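Long-range contacts in 6-phosphogluconate dehydrogenase, NAD-binding (Geobacter metallireducens, PDB 3PEF), which binds NADP+ and, as a beta-hydroxyacid dehydrogenase, probably interconverts succinic semialdehyde and gamma-hydroxybutyrate: residues 2-7 against 60-65; 66-71 against 95-100; 90-95 against 117-122. The protein carries 2 engineered substitutions. One frame throughout, in Å; residues are numbered along the deposited sequence.

In the fold
Contact 1 pairs two central parallel strands of the Rossmann-type domain, and contact 3 extends the same sheet by the beta-alpha-beta unit 90-93, 99-111, 115-122; their centres are 10 Å apart. Strands 60-63 and 90-93 are neighbours, joined by probable hydrogen bonds between Thr61 O and Val92 N (2.7 Å) and between Ala63 O and Met94 N (2.7 Å). Contact 2 gathers the turns that leave these two strands and shares Ser95 with contact 3. Ser95 OG reaches Leu65 N at 2.9 Å, linking both turns beside NADP+, which contacts 1 and 2 touch directly and contact 3 reaches through Val121. Thr96 of contact 2 and Val121 of contact 3 both meet Lys171, the predicted active-site residue.

Contact 1 of 3, residues 2-7 against 60-65; sequences QKFGFI and VTFAML. With NAP (NADP nicotinamide-adenine-dinucleotide phosphate), chain I.
Phe4, Phe6 and Phe62 share one face of a parallel strand pair, and their rings are turned differently. Phe62 CE2 comes over one face of the Phe4 ring, 3.5 Å from Phe4 CD1; with the planes at 49° this is an oblique aromatic pair. Phe6 meets the other end of Phe62: Phe62 CB lies over the Phe6 ring face in a CH-pi contact, 4.2 Å from the ring centroid. With CG of Phe6 anti to its backbone N (chi1 -152°), the ring is directed to where Met64 CB sits at its edge, 3.8 Å from Phe6 CE2. On the other face, Ile7 CD1 rests against Thr61 CG2 at 3.9 Å, while Thr61 OG1 lies over the backbone of Gly5, 3.6 Å from Gly5 CA. The register is fixed by four backbone bonds, among them Gly5 N to Val60 O (2.9 Å) and Ile7 N to Phe62 O (2.8 Å). Past the strand, Met64 CE approaches NADP+ O4D at 3.3 Å. Strand 26-30 flanks 3-7 and strand 90-93 flanks 60-63; helix 11-22 packs on Phe6 and Met64, and helix 141-154 on Val60 and Phe62.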
loop_
_atom_site.group_PDB
_atom_site.type_symbol
_atom_site.label_atom_id
_atom_site.label_comp_id
_atom_site.label_asym_id
_atom_site.label_seq_id
_atom_site.Cartn_x
_atom_site.Cartn_y
_atom_site.Cartn_z
ATOM N N GLN A 2 -36.388 3.896 -35.657
ATOM C CA GLN A 2 -34.934 4.040 -35.625
ATOM C C GLN A 2 -34.148 2.755 -35.896
ATOM O O GLN A 2 -34.479 1.691 -35.380
ATOM C CB GLN A 2 -34.522 4.557 -34.243
ATOM C CG GLN A 2 -34.621 6.054 -34.054
ATOM C CD GLN A 2 -33.275 6.729 -34.216
ATOM O OE1 GLN A 2 -33.066 7.849 -33.752
ATOM N NE2 GLN A 2 -32.345 6.037 -34.869
ATOM N N LYS A 3 -33.080 2.873 -36.678
ATOM C CA LYS A 3 -32.177 1.752 -36.928
ATOM C C LYS A 3 -30.852 1.952 -36.196
ATOM O O LYS A 3 -30.190 2.973 -36.394
ATOM C CB LYS A 3 -31.938 1.625 -38.430
ATOM C CG LYS A 3 -31.092 0.443 -38.857
ATOM C CD LYS A 3 -31.097 0.345 -40.388
ATOM C CE LYS A 3 -30.190 -0.760 -40.900
ATOM N NZ LYS A 3 -30.676 -2.104 -40.510
ATOM N N PHE A 4 -30.478 0.985 -35.348
ATOM C CA PHE A 4 -29.202 1.008 -34.618
ATOM C C PHE A 4 -28.385 -0.271 -34.802
ATOM O O PHE A 4 -28.944 -1.365 -34.881
ATOM C CB PHE A 4 -29.424 1.178 -33.106
ATOM C CG PHE A 4 -30.035 2.492 -32.711
ATOM C CD1 PHE A 4 -29.344 3.680 -32.905
ATOM C CD2 PHE A 4 -31.277 2.535 -32.097
ATOM C CE1 PHE A 4 -29.891 4.900 -32.517
ATOM C CE2 PHE A 4 -31.843 3.762 -31.703
ATOM C CZ PHE A 4 -31.151 4.936 -31.922
ATOM N N GLY A 5 -27.063 -0.127 -34.840
ATOM C CA GLY A 5 -26.163 -1.267 -34.754
ATOM C C GLY A 5 -25.760 -1.517 -33.303
ATOM O O GLY A 5 -25.704 -0.582 -32.501
ATOM N N PHE A 6 -25.486 -2.769 -32.943
ATOM C CA PHE A 6 -24.948 -3.037 -31.613
ATOM C C PHE A 6 -23.896 -4.143 -31.636
ATOM O O PHE A 6 -24.122 -5.245 -32.139
ATOM C CB PHE A 6 -26.045 -3.324 -30.575
ATOM C CG PHE A 6 -25.658 -2.938 -29.156
ATOM C CD1 PHE A 6 -26.314 -1.897 -28.499
ATOM C CD2 PHE A 6 -24.647 -3.617 -28.484
ATOM C CE1 PHE A 6 -25.971 -1.532 -27.200
ATOM C CE2 PHE A 6 -24.278 -3.252 -27.189
ATOM C CZ PHE A 6 -24.944 -2.214 -26.534
ATOM N N ILE A 7 -22.745 -3.822 -31.065
ATOM C CA ILE A 7 -21.580 -4.679 -31.081
ATOM C C ILE A 7 -21.160 -4.975 -29.657
ATOM O O ILE A 7 -20.872 -4.065 -28.886
ATOM C CB ILE A 7 -20.424 -3.966 -31.808
ATOM C CG1 ILE A 7 -20.672 -4.014 -33.324
ATOM C CG2 ILE A 7 -19.086 -4.573 -31.422
ATOM C CD1 ILE A 7 -19.722 -3.190 -34.138
ATOM N N VAL A 60 -26.047 4.680 -36.832
ATOM C CA VAL A 60 -25.364 4.800 -35.552
ATOM C C VAL A 60 -25.212 3.411 -34.953
ATOM O O VAL A 60 -26.187 2.655 -34.894
ATOM C CB VAL A 60 -26.198 5.634 -34.565
ATOM C CG1 VAL A 60 -25.522 5.666 -33.205
ATOM C CG2 VAL A 60 -26.416 7.044 -35.122
ATOM N N THR A 61 -24.003 3.075 -34.506
ATOM C CA THR A 61 -23.740 1.762 -33.901
ATOM C C THR A 61 -23.114 1.924 -32.517
ATOM O O THR A 61 -22.171 2.702 -32.338
ATOM C CB THR A 61 -22.802 0.901 -34.789
ATOM O OG1 THR A 61 -23.437 0.645 -36.053
ATOM C CG2 THR A 61 -22.492 -0.432 -34.100
ATOM N N PHE A 62 -23.638 1.195 -31.539
ATOM C CA PHE A 62 -23.098 1.227 -30.177
ATOM C C PHE A 62 -22.199 0.011 -29.964
ATOM O O PHE A 62 -22.463 -1.054 -30.522
ATOM C CB PHE A 62 -24.235 1.219 -29.154
ATOM C CG PHE A 62 -25.219 2.346 -29.329
ATOM C CD1 PHE A 62 -24.901 3.634 -28.906
ATOM C CD2 PHE A 62 -26.459 2.119 -29.914
ATOM C CE1 PHE A 62 -25.807 4.682 -29.077
ATOM C CE2 PHE A 62 -27.371 3.157 -30.087
ATOM C CZ PHE A 62 -27.040 4.444 -29.667
ATOM N N ALA A 63 -21.140 0.162 -29.173
ATOM C CA ALA A 63 -20.272 -0.970 -28.834
ATOM C C ALA A 63 -20.081 -1.052 -27.331
ATOM O O ALA A 63 -19.908 -0.025 -26.667
ATOM C CB ALA A 63 -18.921 -0.854 -29.525
ATOM N N MET A 64 -20.112 -2.272 -26.802
ATOM C CA MET A 64 -19.984 -2.503 -25.362
ATOM C C MET A 64 -19.061 -3.693 -25.122
ATOM O O MET A 64 -19.515 -4.805 -24.863
ATOM C CB MET A 64 -21.371 -2.739 -24.721
ATOM C CG MET A 64 -21.377 -2.606 -23.196
ATOM S SD MET A 64 -20.635 -1.018 -22.701
ATOM C CE MET A 64 -21.386 -0.787 -21.087
ATOM N N LEU A 65 -17.760 -3.438 -25.218
ATOM C CA LEU A 65 -16.734 -4.470 -25.211
ATOM C C LEU A 65 -15.928 -4.463 -23.909
ATOM O O LEU A 65 -15.929 -3.472 -23.182
ATOM C CB LEU A 65 -15.809 -4.250 -26.414
ATOM C CG LEU A 65 -16.601 -4.318 -27.723
ATOM C CD1 LEU A 65 -15.791 -3.834 -28.913
ATOM C CD2 LEU A 65 -17.150 -5.744 -27.954
HETATM P PA NAP I . -18.771 -9.094 -20.297
HETATM O O1A NAP I . -17.603 -9.921 -19.923
HETATM O O2A NAP I . -20.086 -9.687 -19.989
HETATM O O5B NAP I . -18.712 -8.734 -21.857
HETATM C C5B NAP I . -17.487 -8.475 -22.487
HETATM C C4B NAP I . -17.781 -8.335 -23.970
HETATM O O4B NAP I . -16.573 -8.033 -24.635
HETATM C C3B NAP I . -18.291 -9.645 -24.562
HETATM O O3B NAP I . -19.224 -9.281 -25.552
HETATM C C2B NAP I . -17.051 -10.214 -25.221
HETATM O O2B NAP I . -17.293 -11.080 -26.299
HETATM C C1B NAP I . -16.413 -8.927 -25.710
HETATM N N9A NAP I . -15.000 -9.135 -26.056
HETATM C C8A NAP I . -13.971 -9.379 -25.180
HETATM N N7A NAP I . -12.832 -9.525 -25.896
HETATM C C5A NAP I . -13.126 -9.392 -27.205
HETATM C C6A NAP I . -12.332 -9.436 -28.338
HETATM N N6A NAP I . -11.029 -9.661 -28.226
HETATM N N1A NAP I . -12.908 -9.264 -29.568
HETATM C C2A NAP I . -14.269 -9.032 -29.672
HETATM N N3A NAP I . -15.054 -8.979 -28.535
HETATM C C4A NAP I . -14.486 -9.149 -27.323
HETATM O O3 NAP I . -18.609 -7.715 -19.520
HETATM P PN NAP I . -19.568 -6.458 -19.438
HETATM O O1N NAP I . -19.839 -6.146 -18.025
HETATM O O2N NAP I . -20.707 -6.589 -20.369
HETATM O O5D NAP I . -18.458 -5.439 -20.007
HETATM C C5D NAP I . -18.635 -4.608 -21.124
HETATM C C4D NAP I . -17.997 -3.264 -20.774
HETATM O O4D NAP I . -18.796 -2.519 -19.887
HETATM C C3D NAP I . -16.685 -3.434 -20.036
HETATM O O3D NAP I . -15.846 -2.412 -20.530
HETATM C C2D NAP I . -17.036 -3.207 -18.573
HETATM O O2D NAP I . -15.927 -2.718 -17.871
HETATM C C1D NAP I . -18.085 -2.134 -18.726
HETATM N N1N NAP I . -19.067 -1.959 -17.633
HETATM C C2N NAP I . -19.549 -3.033 -16.944
HETATM C C3N NAP I . -20.514 -2.858 -15.955
HETATM C C7N NAP I . -21.078 -4.047 -15.236
HETATM O O7N NAP I . -21.655 -3.813 -13.999
HETATM N N7N NAP I . -21.023 -5.295 -15.731
HETATM C C4N NAP I . -20.999 -1.579 -15.659
HETATM C C5N NAP I . -20.522 -0.495 -16.391
HETATM C C6N NAP I . -19.567 -0.694 -17.388
HETATM P P2B NAP I . -17.628 -12.656 -26.061
HETATM O O1X NAP I . -17.303 -13.343 -27.379
HETATM O O2X NAP I . -16.768 -13.164 -24.950
HETATM O O3X NAP I . -19.076 -12.816 -25.687
#

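Contact 2 of 3, residues 66-71 against 95-100; sequences ADPAAA and STVDPA. With NAP (NADP nicotinamide-adenine-dinucleotide phosphate), chain I.
Two turns of the Rossmann-type NADP+ pocket meet where Pro68 packs against Val97, each segment running from a cofactor-binding loop into the start of a helix. The cofactor bridges them on the ribose next to the nicotinamide: Thr96 N donates to NADP+ O3D at 3.1 Å, and the same hydroxyl lies 2.9 Å from Ala66 O. On the adenosine side, Ala66 N makes a weak bond to NADP+ O4B, and Ala70 CB presses on the adenine, 3.4 Å from NADP+ C5A. Direct contact between the segments is mainly apolar. Val97 CG2 makes most of it, lying 3.6 Å from Pro68 N and 3.9 Å from Ala71 CB, so that one methyl group spans the first turn of helix 68-76. The proline ring and the valine branch run antiparallel as they pass. Lys239 of helix 234-251 adds a hydrogen bond to Thr96 O, and Thr96 also touches Lys171, the predicted active-site residue. Both helices begin with an aspartate N-cap. Asp98, whose OD1 is also bonded to Thr101 OG1, brings that oxygen within 3.4 Å of Pro68 CG. In the other cap, Asp67 OD1 accepts from Ala70 N at 3.0 Å and 159°, the donor standing 35° out of the carboxylate plane.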
loop_
_atom_site.group_PDB
_atom_site.type_symbol
_atom_site.label_atom_id
_atom_site.label_comp_id
_atom_site.label_asym_id
_atom_site.label_seq_id
_atom_site.Cartn_x
_atom_site.Cartn_y
_atom_site.Cartn_z
ATOM N N ALA A 66 -15.223 -5.560 -23.644
ATOM C CA ALA A 66 -14.535 -5.773 -22.371
ATOM C C ALA A 66 -13.517 -4.714 -21.979
ATOM O O ALA A 66 -13.549 -4.215 -20.857
ATOM C CB ALA A 66 -13.859 -7.154 -22.347
ATOM N N ASP A 67 -12.573 -4.425 -22.872
ATOM C CA ASP A 67 -11.374 -3.677 -22.482
ATOM C C ASP A 67 -10.699 -3.028 -23.694
ATOM O O ASP A 67 -11.158 -3.208 -24.812
ATOM C CB ASP A 67 -10.387 -4.585 -21.729
ATOM C CG ASP A 67 -9.988 -5.824 -22.524
ATOM O OD1 ASP A 67 -10.446 -5.984 -23.682
ATOM O OD2 ASP A 67 -9.208 -6.645 -21.987
ATOM N N PRO A 68 -9.631 -2.247 -23.470
ATOM C CA PRO A 68 -8.977 -1.592 -24.613
ATOM C C PRO A 68 -8.556 -2.579 -25.717
ATOM O O PRO A 68 -8.740 -2.262 -26.886
ATOM C CB PRO A 68 -7.764 -0.907 -23.977
ATOM C CG PRO A 68 -8.237 -0.586 -22.568
ATOM C CD PRO A 68 -9.133 -1.743 -22.175
ATOM N N ALA A 69 -8.036 -3.754 -25.358
ATOM C CA ALA A 69 -7.650 -4.749 -26.363
ATOM C C ALA A 69 -8.844 -5.185 -27.228
ATOM O O ALA A 69 -8.738 -5.262 -28.452
ATOM C CB ALA A 69 -6.966 -5.984 -25.695
ATOM N N ALA A 70 -9.988 -5.447 -26.597
ATOM C CA ALA A 70 -11.186 -5.782 -27.355
ATOM C C ALA A 70 -11.627 -4.615 -28.241
ATOM O O ALA A 70 -11.893 -4.787 -29.435
ATOM C CB ALA A 70 -12.309 -6.205 -26.425
ATOM N N ALA A 71 -11.710 -3.424 -27.653
ATOM C CA ALA A 71 -12.144 -2.246 -28.389
ATOM C C ALA A 71 -11.277 -2.047 -29.631
ATOM O O ALA A 71 -11.784 -1.700 -30.692
ATOM C CB ALA A 71 -12.098 -0.983 -27.489
ATOM N N SER A 95 -17.567 1.105 -24.311
ATOM C CA SER A 95 -16.635 0.307 -23.516
ATOM C C SER A 95 -15.854 1.154 -22.516
ATOM O O SER A 95 -15.514 2.297 -22.798
ATOM C CB SER A 95 -15.634 -0.393 -24.436
ATOM O OG SER A 95 -16.291 -1.014 -25.527
ATOM N N THR A 96 -15.523 0.578 -21.365
ATOM C CA THR A 96 -14.606 1.241 -20.444
ATOM C C THR A 96 -13.176 0.996 -20.875
ATOM O O THR A 96 -12.677 -0.141 -20.868
ATOM C CB THR A 96 -14.775 0.774 -19.009
ATOM O OG1 THR A 96 -16.140 0.960 -18.632
ATOM C CG2 THR A 96 -13.863 1.598 -18.075
ATOM N N VAL A 97 -12.519 2.088 -21.240
ATOM C CA VAL A 97 -11.243 2.041 -21.925
ATOM C C VAL A 97 -10.474 3.285 -21.505
ATOM O O VAL A 97 -11.057 4.199 -20.920
ATOM C CB VAL A 97 -11.535 2.048 -23.427
ATOM C CG1 VAL A 97 -10.503 2.781 -24.189
ATOM C CG2 VAL A 97 -11.791 0.599 -23.944
ATOM N N ASP A 98 -9.170 3.319 -21.754
ATOM C CA ASP A 98 -8.382 4.491 -21.377
ATOM C C ASP A 98 -8.562 5.577 -22.422
ATOM O O ASP A 98 -8.887 5.283 -23.574
ATOM C CB ASP A 98 -6.903 4.139 -21.238
ATOM C CG ASP A 98 -6.320 3.550 -22.512
ATOM O OD1 ASP A 98 -6.751 2.450 -22.919
ATOM O OD2 ASP A 98 -5.436 4.189 -23.108
ATOM N N PRO A 99 -8.349 6.839 -22.026
ATOM C CA PRO A 99 -8.505 7.970 -22.948
ATOM C C PRO A 99 -7.733 7.778 -24.247
ATOM O O PRO A 99 -8.251 8.099 -25.309
ATOM C CB PRO A 99 -7.891 9.149 -22.176
ATOM C CG PRO A 99 -7.959 8.761 -20.754
ATOM C CD PRO A 99 -7.862 7.257 -20.703
ATOM N N ALA A 100 -6.499 7.292 -24.185
ATOM C CA ALA A 100 -5.722 7.247 -25.420
ATOM C C ALA A 100 -6.296 6.214 -26.393
ATOM O O ALA A 100 -6.240 6.386 -27.619
ATOM C CB ALA A 100 -4.263 6.981 -25.127
HETATM P PA NAP I . -18.771 -9.094 -20.297
HETATM O O1A NAP I . -17.603 -9.921 -19.923
HETATM O O2A NAP I . -20.086 -9.687 -19.989
HETATM O O5B NAP I . -18.712 -8.734 -21.857
HETATM C C5B NAP I . -17.487 -8.475 -22.487
HETATM C C4B NAP I . -17.781 -8.335 -23.970
HETATM O O4B NAP I . -16.573 -8.033 -24.635
HETATM C C3B NAP I . -18.291 -9.645 -24.562
HETATM O O3B NAP I . -19.224 -9.281 -25.552
HETATM C C2B NAP I . -17.051 -10.214 -25.221
HETATM O O2B NAP I . -17.293 -11.080 -26.299
HETATM C C1B NAP I . -16.413 -8.927 -25.710
HETATM N N9A NAP I . -15.000 -9.135 -26.056
HETATM C C8A NAP I . -13.971 -9.379 -25.180
HETATM N N7A NAP I . -12.832 -9.525 -25.896
HETATM C C5A NAP I . -13.126 -9.392 -27.205
HETATM C C6A NAP I . -12.332 -9.436 -28.338
HETATM N N6A NAP I . -11.029 -9.661 -28.226
HETATM N N1A NAP I . -12.908 -9.264 -29.568
HETATM C C2A NAP I . -14.269 -9.032 -29.672
HETATM N N3A NAP I . -15.054 -8.979 -28.535
HETATM C C4A NAP I . -14.486 -9.149 -27.323
HETATM O O3 NAP I . -18.609 -7.715 -19.520
HETATM P PN NAP I . -19.568 -6.458 -19.438
HETATM O O1N NAP I . -19.839 -6.146 -18.025
HETATM O O2N NAP I . -20.707 -6.589 -20.369
HETATM O O5D NAP I . -18.458 -5.439 -20.007
HETATM C C5D NAP I . -18.635 -4.608 -21.124
HETATM C C4D NAP I . -17.997 -3.264 -20.774
HETATM O O4D NAP I . -18.796 -2.519 -19.887
HETATM C C3D NAP I . -16.685 -3.434 -20.036
HETATM O O3D NAP I . -15.846 -2.412 -20.530
HETATM C C2D NAP I . -17.036 -3.207 -18.573
HETATM O O2D NAP I . -15.927 -2.718 -17.871
HETATM C C1D NAP I . -18.085 -2.134 -18.726
HETATM N N1N NAP I . -19.067 -1.959 -17.633
HETATM C C2N NAP I . -19.549 -3.033 -16.944
HETATM C C3N NAP I . -20.514 -2.858 -15.955
HETATM C C7N NAP I . -21.078 -4.047 -15.236
HETATM O O7N NAP I . -21.655 -3.813 -13.999
HETATM N N7N NAP I . -21.023 -5.295 -15.731
HETATM C C4N NAP I . -20.999 -1.579 -15.659
HETATM C C5N NAP I . -20.522 -0.495 -16.391
HETATM C C6N NAP I . -19.567 -0.694 -17.388
HETATM P P2B NAP I . -17.628 -12.656 -26.061
HETATM O O1X NAP I . -17.303 -13.343 -27.379
HETATM O O2X NAP I . -16.768 -13.164 -24.950
HETATM O O3X NAP I . -19.076 -12.816 -25.687
#

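Contact 3 of 3, residues 90-95 against 117-122; sequences GYVDMS and LEAPVS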
loop_
_atom_site.group_PDB
_atom_site.type_symbol
_atom_site.label_atom_id
_atom_site.label_comp_id
_atom_site.label_asym_id
_atom_site.label_seq_id
_atom_site.Cartn_x
_atom_site.Cartn_y
_atom_site.Cartn_z
ATOM N N GLY A 90 -22.100 6.769 -37.786
ATOM C CA GLY A 90 -21.505 7.006 -36.480
ATOM C C GLY A 90 -21.180 5.746 -35.691
ATOM O O GLY A 90 -21.886 4.729 -35.782
ATOM N N TYR A 91 -20.094 5.817 -34.925
ATOM C CA TYR A 91 -19.676 4.731 -34.048
ATOM C C TYR A 91 -19.606 5.281 -32.629
ATOM O O TYR A 91 -18.895 6.249 -32.360
ATOM C CB TYR A 91 -18.309 4.195 -34.473
ATOM C CG TYR A 91 -17.851 2.942 -33.734
ATOM C CD1 TYR A 91 -16.636 2.913 -33.045
ATOM C CD2 TYR A 91 -18.639 1.794 -33.724
ATOM C CE1 TYR A 91 -16.202 1.751 -32.378
ATOM C CE2 TYR A 91 -18.223 0.637 -33.073
ATOM C CZ TYR A 91 -17.004 0.613 -32.407
ATOM O OH TYR A 91 -16.616 -0.543 -31.759
ATOM N N VAL A 92 -20.366 4.677 -31.730
ATOM C CA VAL A 92 -20.411 5.134 -30.343
ATOM C C VAL A 92 -19.848 4.038 -29.434
ATOM O O VAL A 92 -20.541 3.069 -29.116
ATOM C CB VAL A 92 -21.857 5.449 -29.899
ATOM C CG1 VAL A 92 -21.874 5.920 -28.448
ATOM C CG2 VAL A 92 -22.501 6.501 -30.821
ATOM N N ASP A 93 -18.588 4.161 -29.044
ATOM C CA ASP A 93 -17.980 3.134 -28.198
ATOM C C ASP A 93 -18.263 3.401 -26.726
ATOM O O ASP A 93 -17.834 4.425 -26.165
ATOM C CB ASP A 93 -16.467 3.000 -28.446
ATOM C CG ASP A 93 -15.901 1.657 -27.936
ATOM O OD1 ASP A 93 -16.591 0.947 -27.171
ATOM O OD2 ASP A 93 -14.770 1.301 -28.316
ATOM N N MET A 94 -18.988 2.475 -26.109
ATOM C CA MET A 94 -19.411 2.620 -24.709
ATOM C C MET A 94 -18.591 1.743 -23.758
ATOM O O MET A 94 -18.852 1.678 -22.543
ATOM C CB MET A 94 -20.912 2.357 -24.579
ATOM C CG MET A 94 -21.726 3.166 -25.588
ATOM S SD MET A 94 -23.521 2.926 -25.473
ATOM C CE MET A 94 -23.925 3.741 -23.907
ATOM N N SER A 95 -17.567 1.105 -24.311
ATOM C CA SER A 95 -16.635 0.307 -23.516
ATOM C C SER A 95 -15.854 1.154 -22.516
ATOM O O SER A 95 -15.514 2.297 -22.798
ATOM C CB SER A 95 -15.634 -0.393 -24.436
ATOM O OG SER A 95 -16.291 -1.014 -25.527
ATOM N N LEU A 117 -17.983 8.906 -31.094
ATOM C CA LEU A 117 -18.410 9.379 -29.774
ATOM C C LEU A 117 -18.018 8.274 -28.807
ATOM O O LEU A 117 -18.314 7.111 -29.056
ATOM C CB LEU A 117 -19.940 9.497 -29.746
ATOM C CG LEU A 117 -20.834 10.569 -29.076
ATOM C CD1 LEU A 117 -22.046 9.935 -28.389
ATOM C CD2 LEU A 117 -20.138 11.577 -28.149
ATOM N N GLU A 118 -17.352 8.599 -27.711
ATOM C CA GLU A 118 -17.210 7.597 -26.654
ATOM C C GLU A 118 -18.336 7.840 -25.687
ATOM O O GLU A 118 -18.696 8.984 -25.457
ATOM C CB GLU A 118 -15.878 7.712 -25.923
ATOM C CG GLU A 118 -15.716 8.991 -25.124
ATOM C CD GLU A 118 -14.409 9.020 -24.351
ATOM O OE1 GLU A 118 -14.061 10.080 -23.797
ATOM O OE2 GLU A 118 -13.721 7.981 -24.293
ATOM N N ALA A 119 -18.914 6.782 -25.128
ATOM C CA ALA A 119 -19.921 6.978 -24.088
ATOM C C ALA A 119 -19.953 5.838 -23.086
ATOM O O ALA A 119 -20.908 5.064 -23.057
ATOM C CB ALA A 119 -21.310 7.218 -24.716
ATOM N N PRO A 120 -18.904 5.733 -22.244
ATOM C CA PRO A 120 -18.912 4.708 -21.194
ATOM C C PRO A 120 -20.016 5.030 -20.195
ATOM O O PRO A 120 -20.504 6.169 -20.170
ATOM C CB PRO A 120 -17.541 4.874 -20.536
ATOM C CG PRO A 120 -17.234 6.346 -20.716
ATOM C CD PRO A 120 -17.776 6.668 -22.099
ATOM N N VAL A 121 -20.406 4.052 -19.385
ATOM C CA VAL A 121 -21.563 4.222 -18.518
ATOM C C VAL A 121 -21.260 3.920 -17.061
ATOM O O VAL A 121 -20.322 3.183 -16.737
ATOM C CB VAL A 121 -22.772 3.334 -18.965
ATOM C CG1 VAL A 121 -23.039 3.505 -20.427
ATOM C CG2 VAL A 121 -22.523 1.858 -18.650
ATOM N N SER A 122 -22.072 4.500 -16.185
ATOM C CA SER A 122 -22.041 4.163 -14.770
ATOM C C SER A 122 -23.362 3.446 -14.430
ATOM O O SER A 122 -24.429 3.856 -14.889
ATOM C CB SER A 122 -21.833 5.440 -13.934
ATOM O OG SER A 122 -21.824 5.155 -12.549
HETATM O O HOH W 1 -18.534 1.660 -19.839
HETATM O O HOH W 2 -14.458 5.516 -23.112
#
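Met94 lies along the backbone of residues 119-121, just where strand 90-93 ends. Its CB stands 3.1 Å from Ala119 O, and CG remains beside the same oxygen while also facing Ala119 CB, 4.2 Å away. The first torsion (chi1 -50°) places CG anti to the carbonyl carbon, and the chain runs straight through chi2, carrying SD past Ala119 O at a looser distance. A bend at chi3 (70°) then turns the methyl back: Met94 CE is near Ala119 O again and reaches Val121 CG1 at 3.6 Å, the two side chains meeting at an oblique angle. One carbonyl oxygen is thus lined by three carbons of a single side chain.

Before this point the segments pair as parallel strands. Leu117 N bonds to Tyr91 O, Asp93 N to Leu117 O, and Ala119 N to Asp93 O at 2.8 Å. Val92 CG1 packs against Leu117 CD1 at 4.0 Å on the face that also carries Ala119 CB. Beyond the direct pairing, a water donates to Met94 O and accepts from Val121 N, bridging the diverging backbones. Val121 touches NADP+, and its O is hydrogen-bonded to NZ of Lys171, the predicted active-site residue, so the contact leads from the sheet to the catalytic pocket.

Asp93 folds back on its own chain. Its OD1 accepts from Ser95 N at 3.0 Å, forming an Asx turn, and from Ser95 OG at 2.6 Å on the syn lone pair. Two donors therefore grip one oxygen and orient the serine, whose hydroxyl also meets Leu65 N. Glu118 OE1 is held by the amides of Gly165 and Ala168.

Helix 99-111 connects the two strands in a beta-alpha-beta crossover. Strand 60-63 flanks 90-93, the antiparallel strand 133-139 flanks 115-122, and Phe151 of helix 141-154 packs on Val92, Leu117 and Ala119.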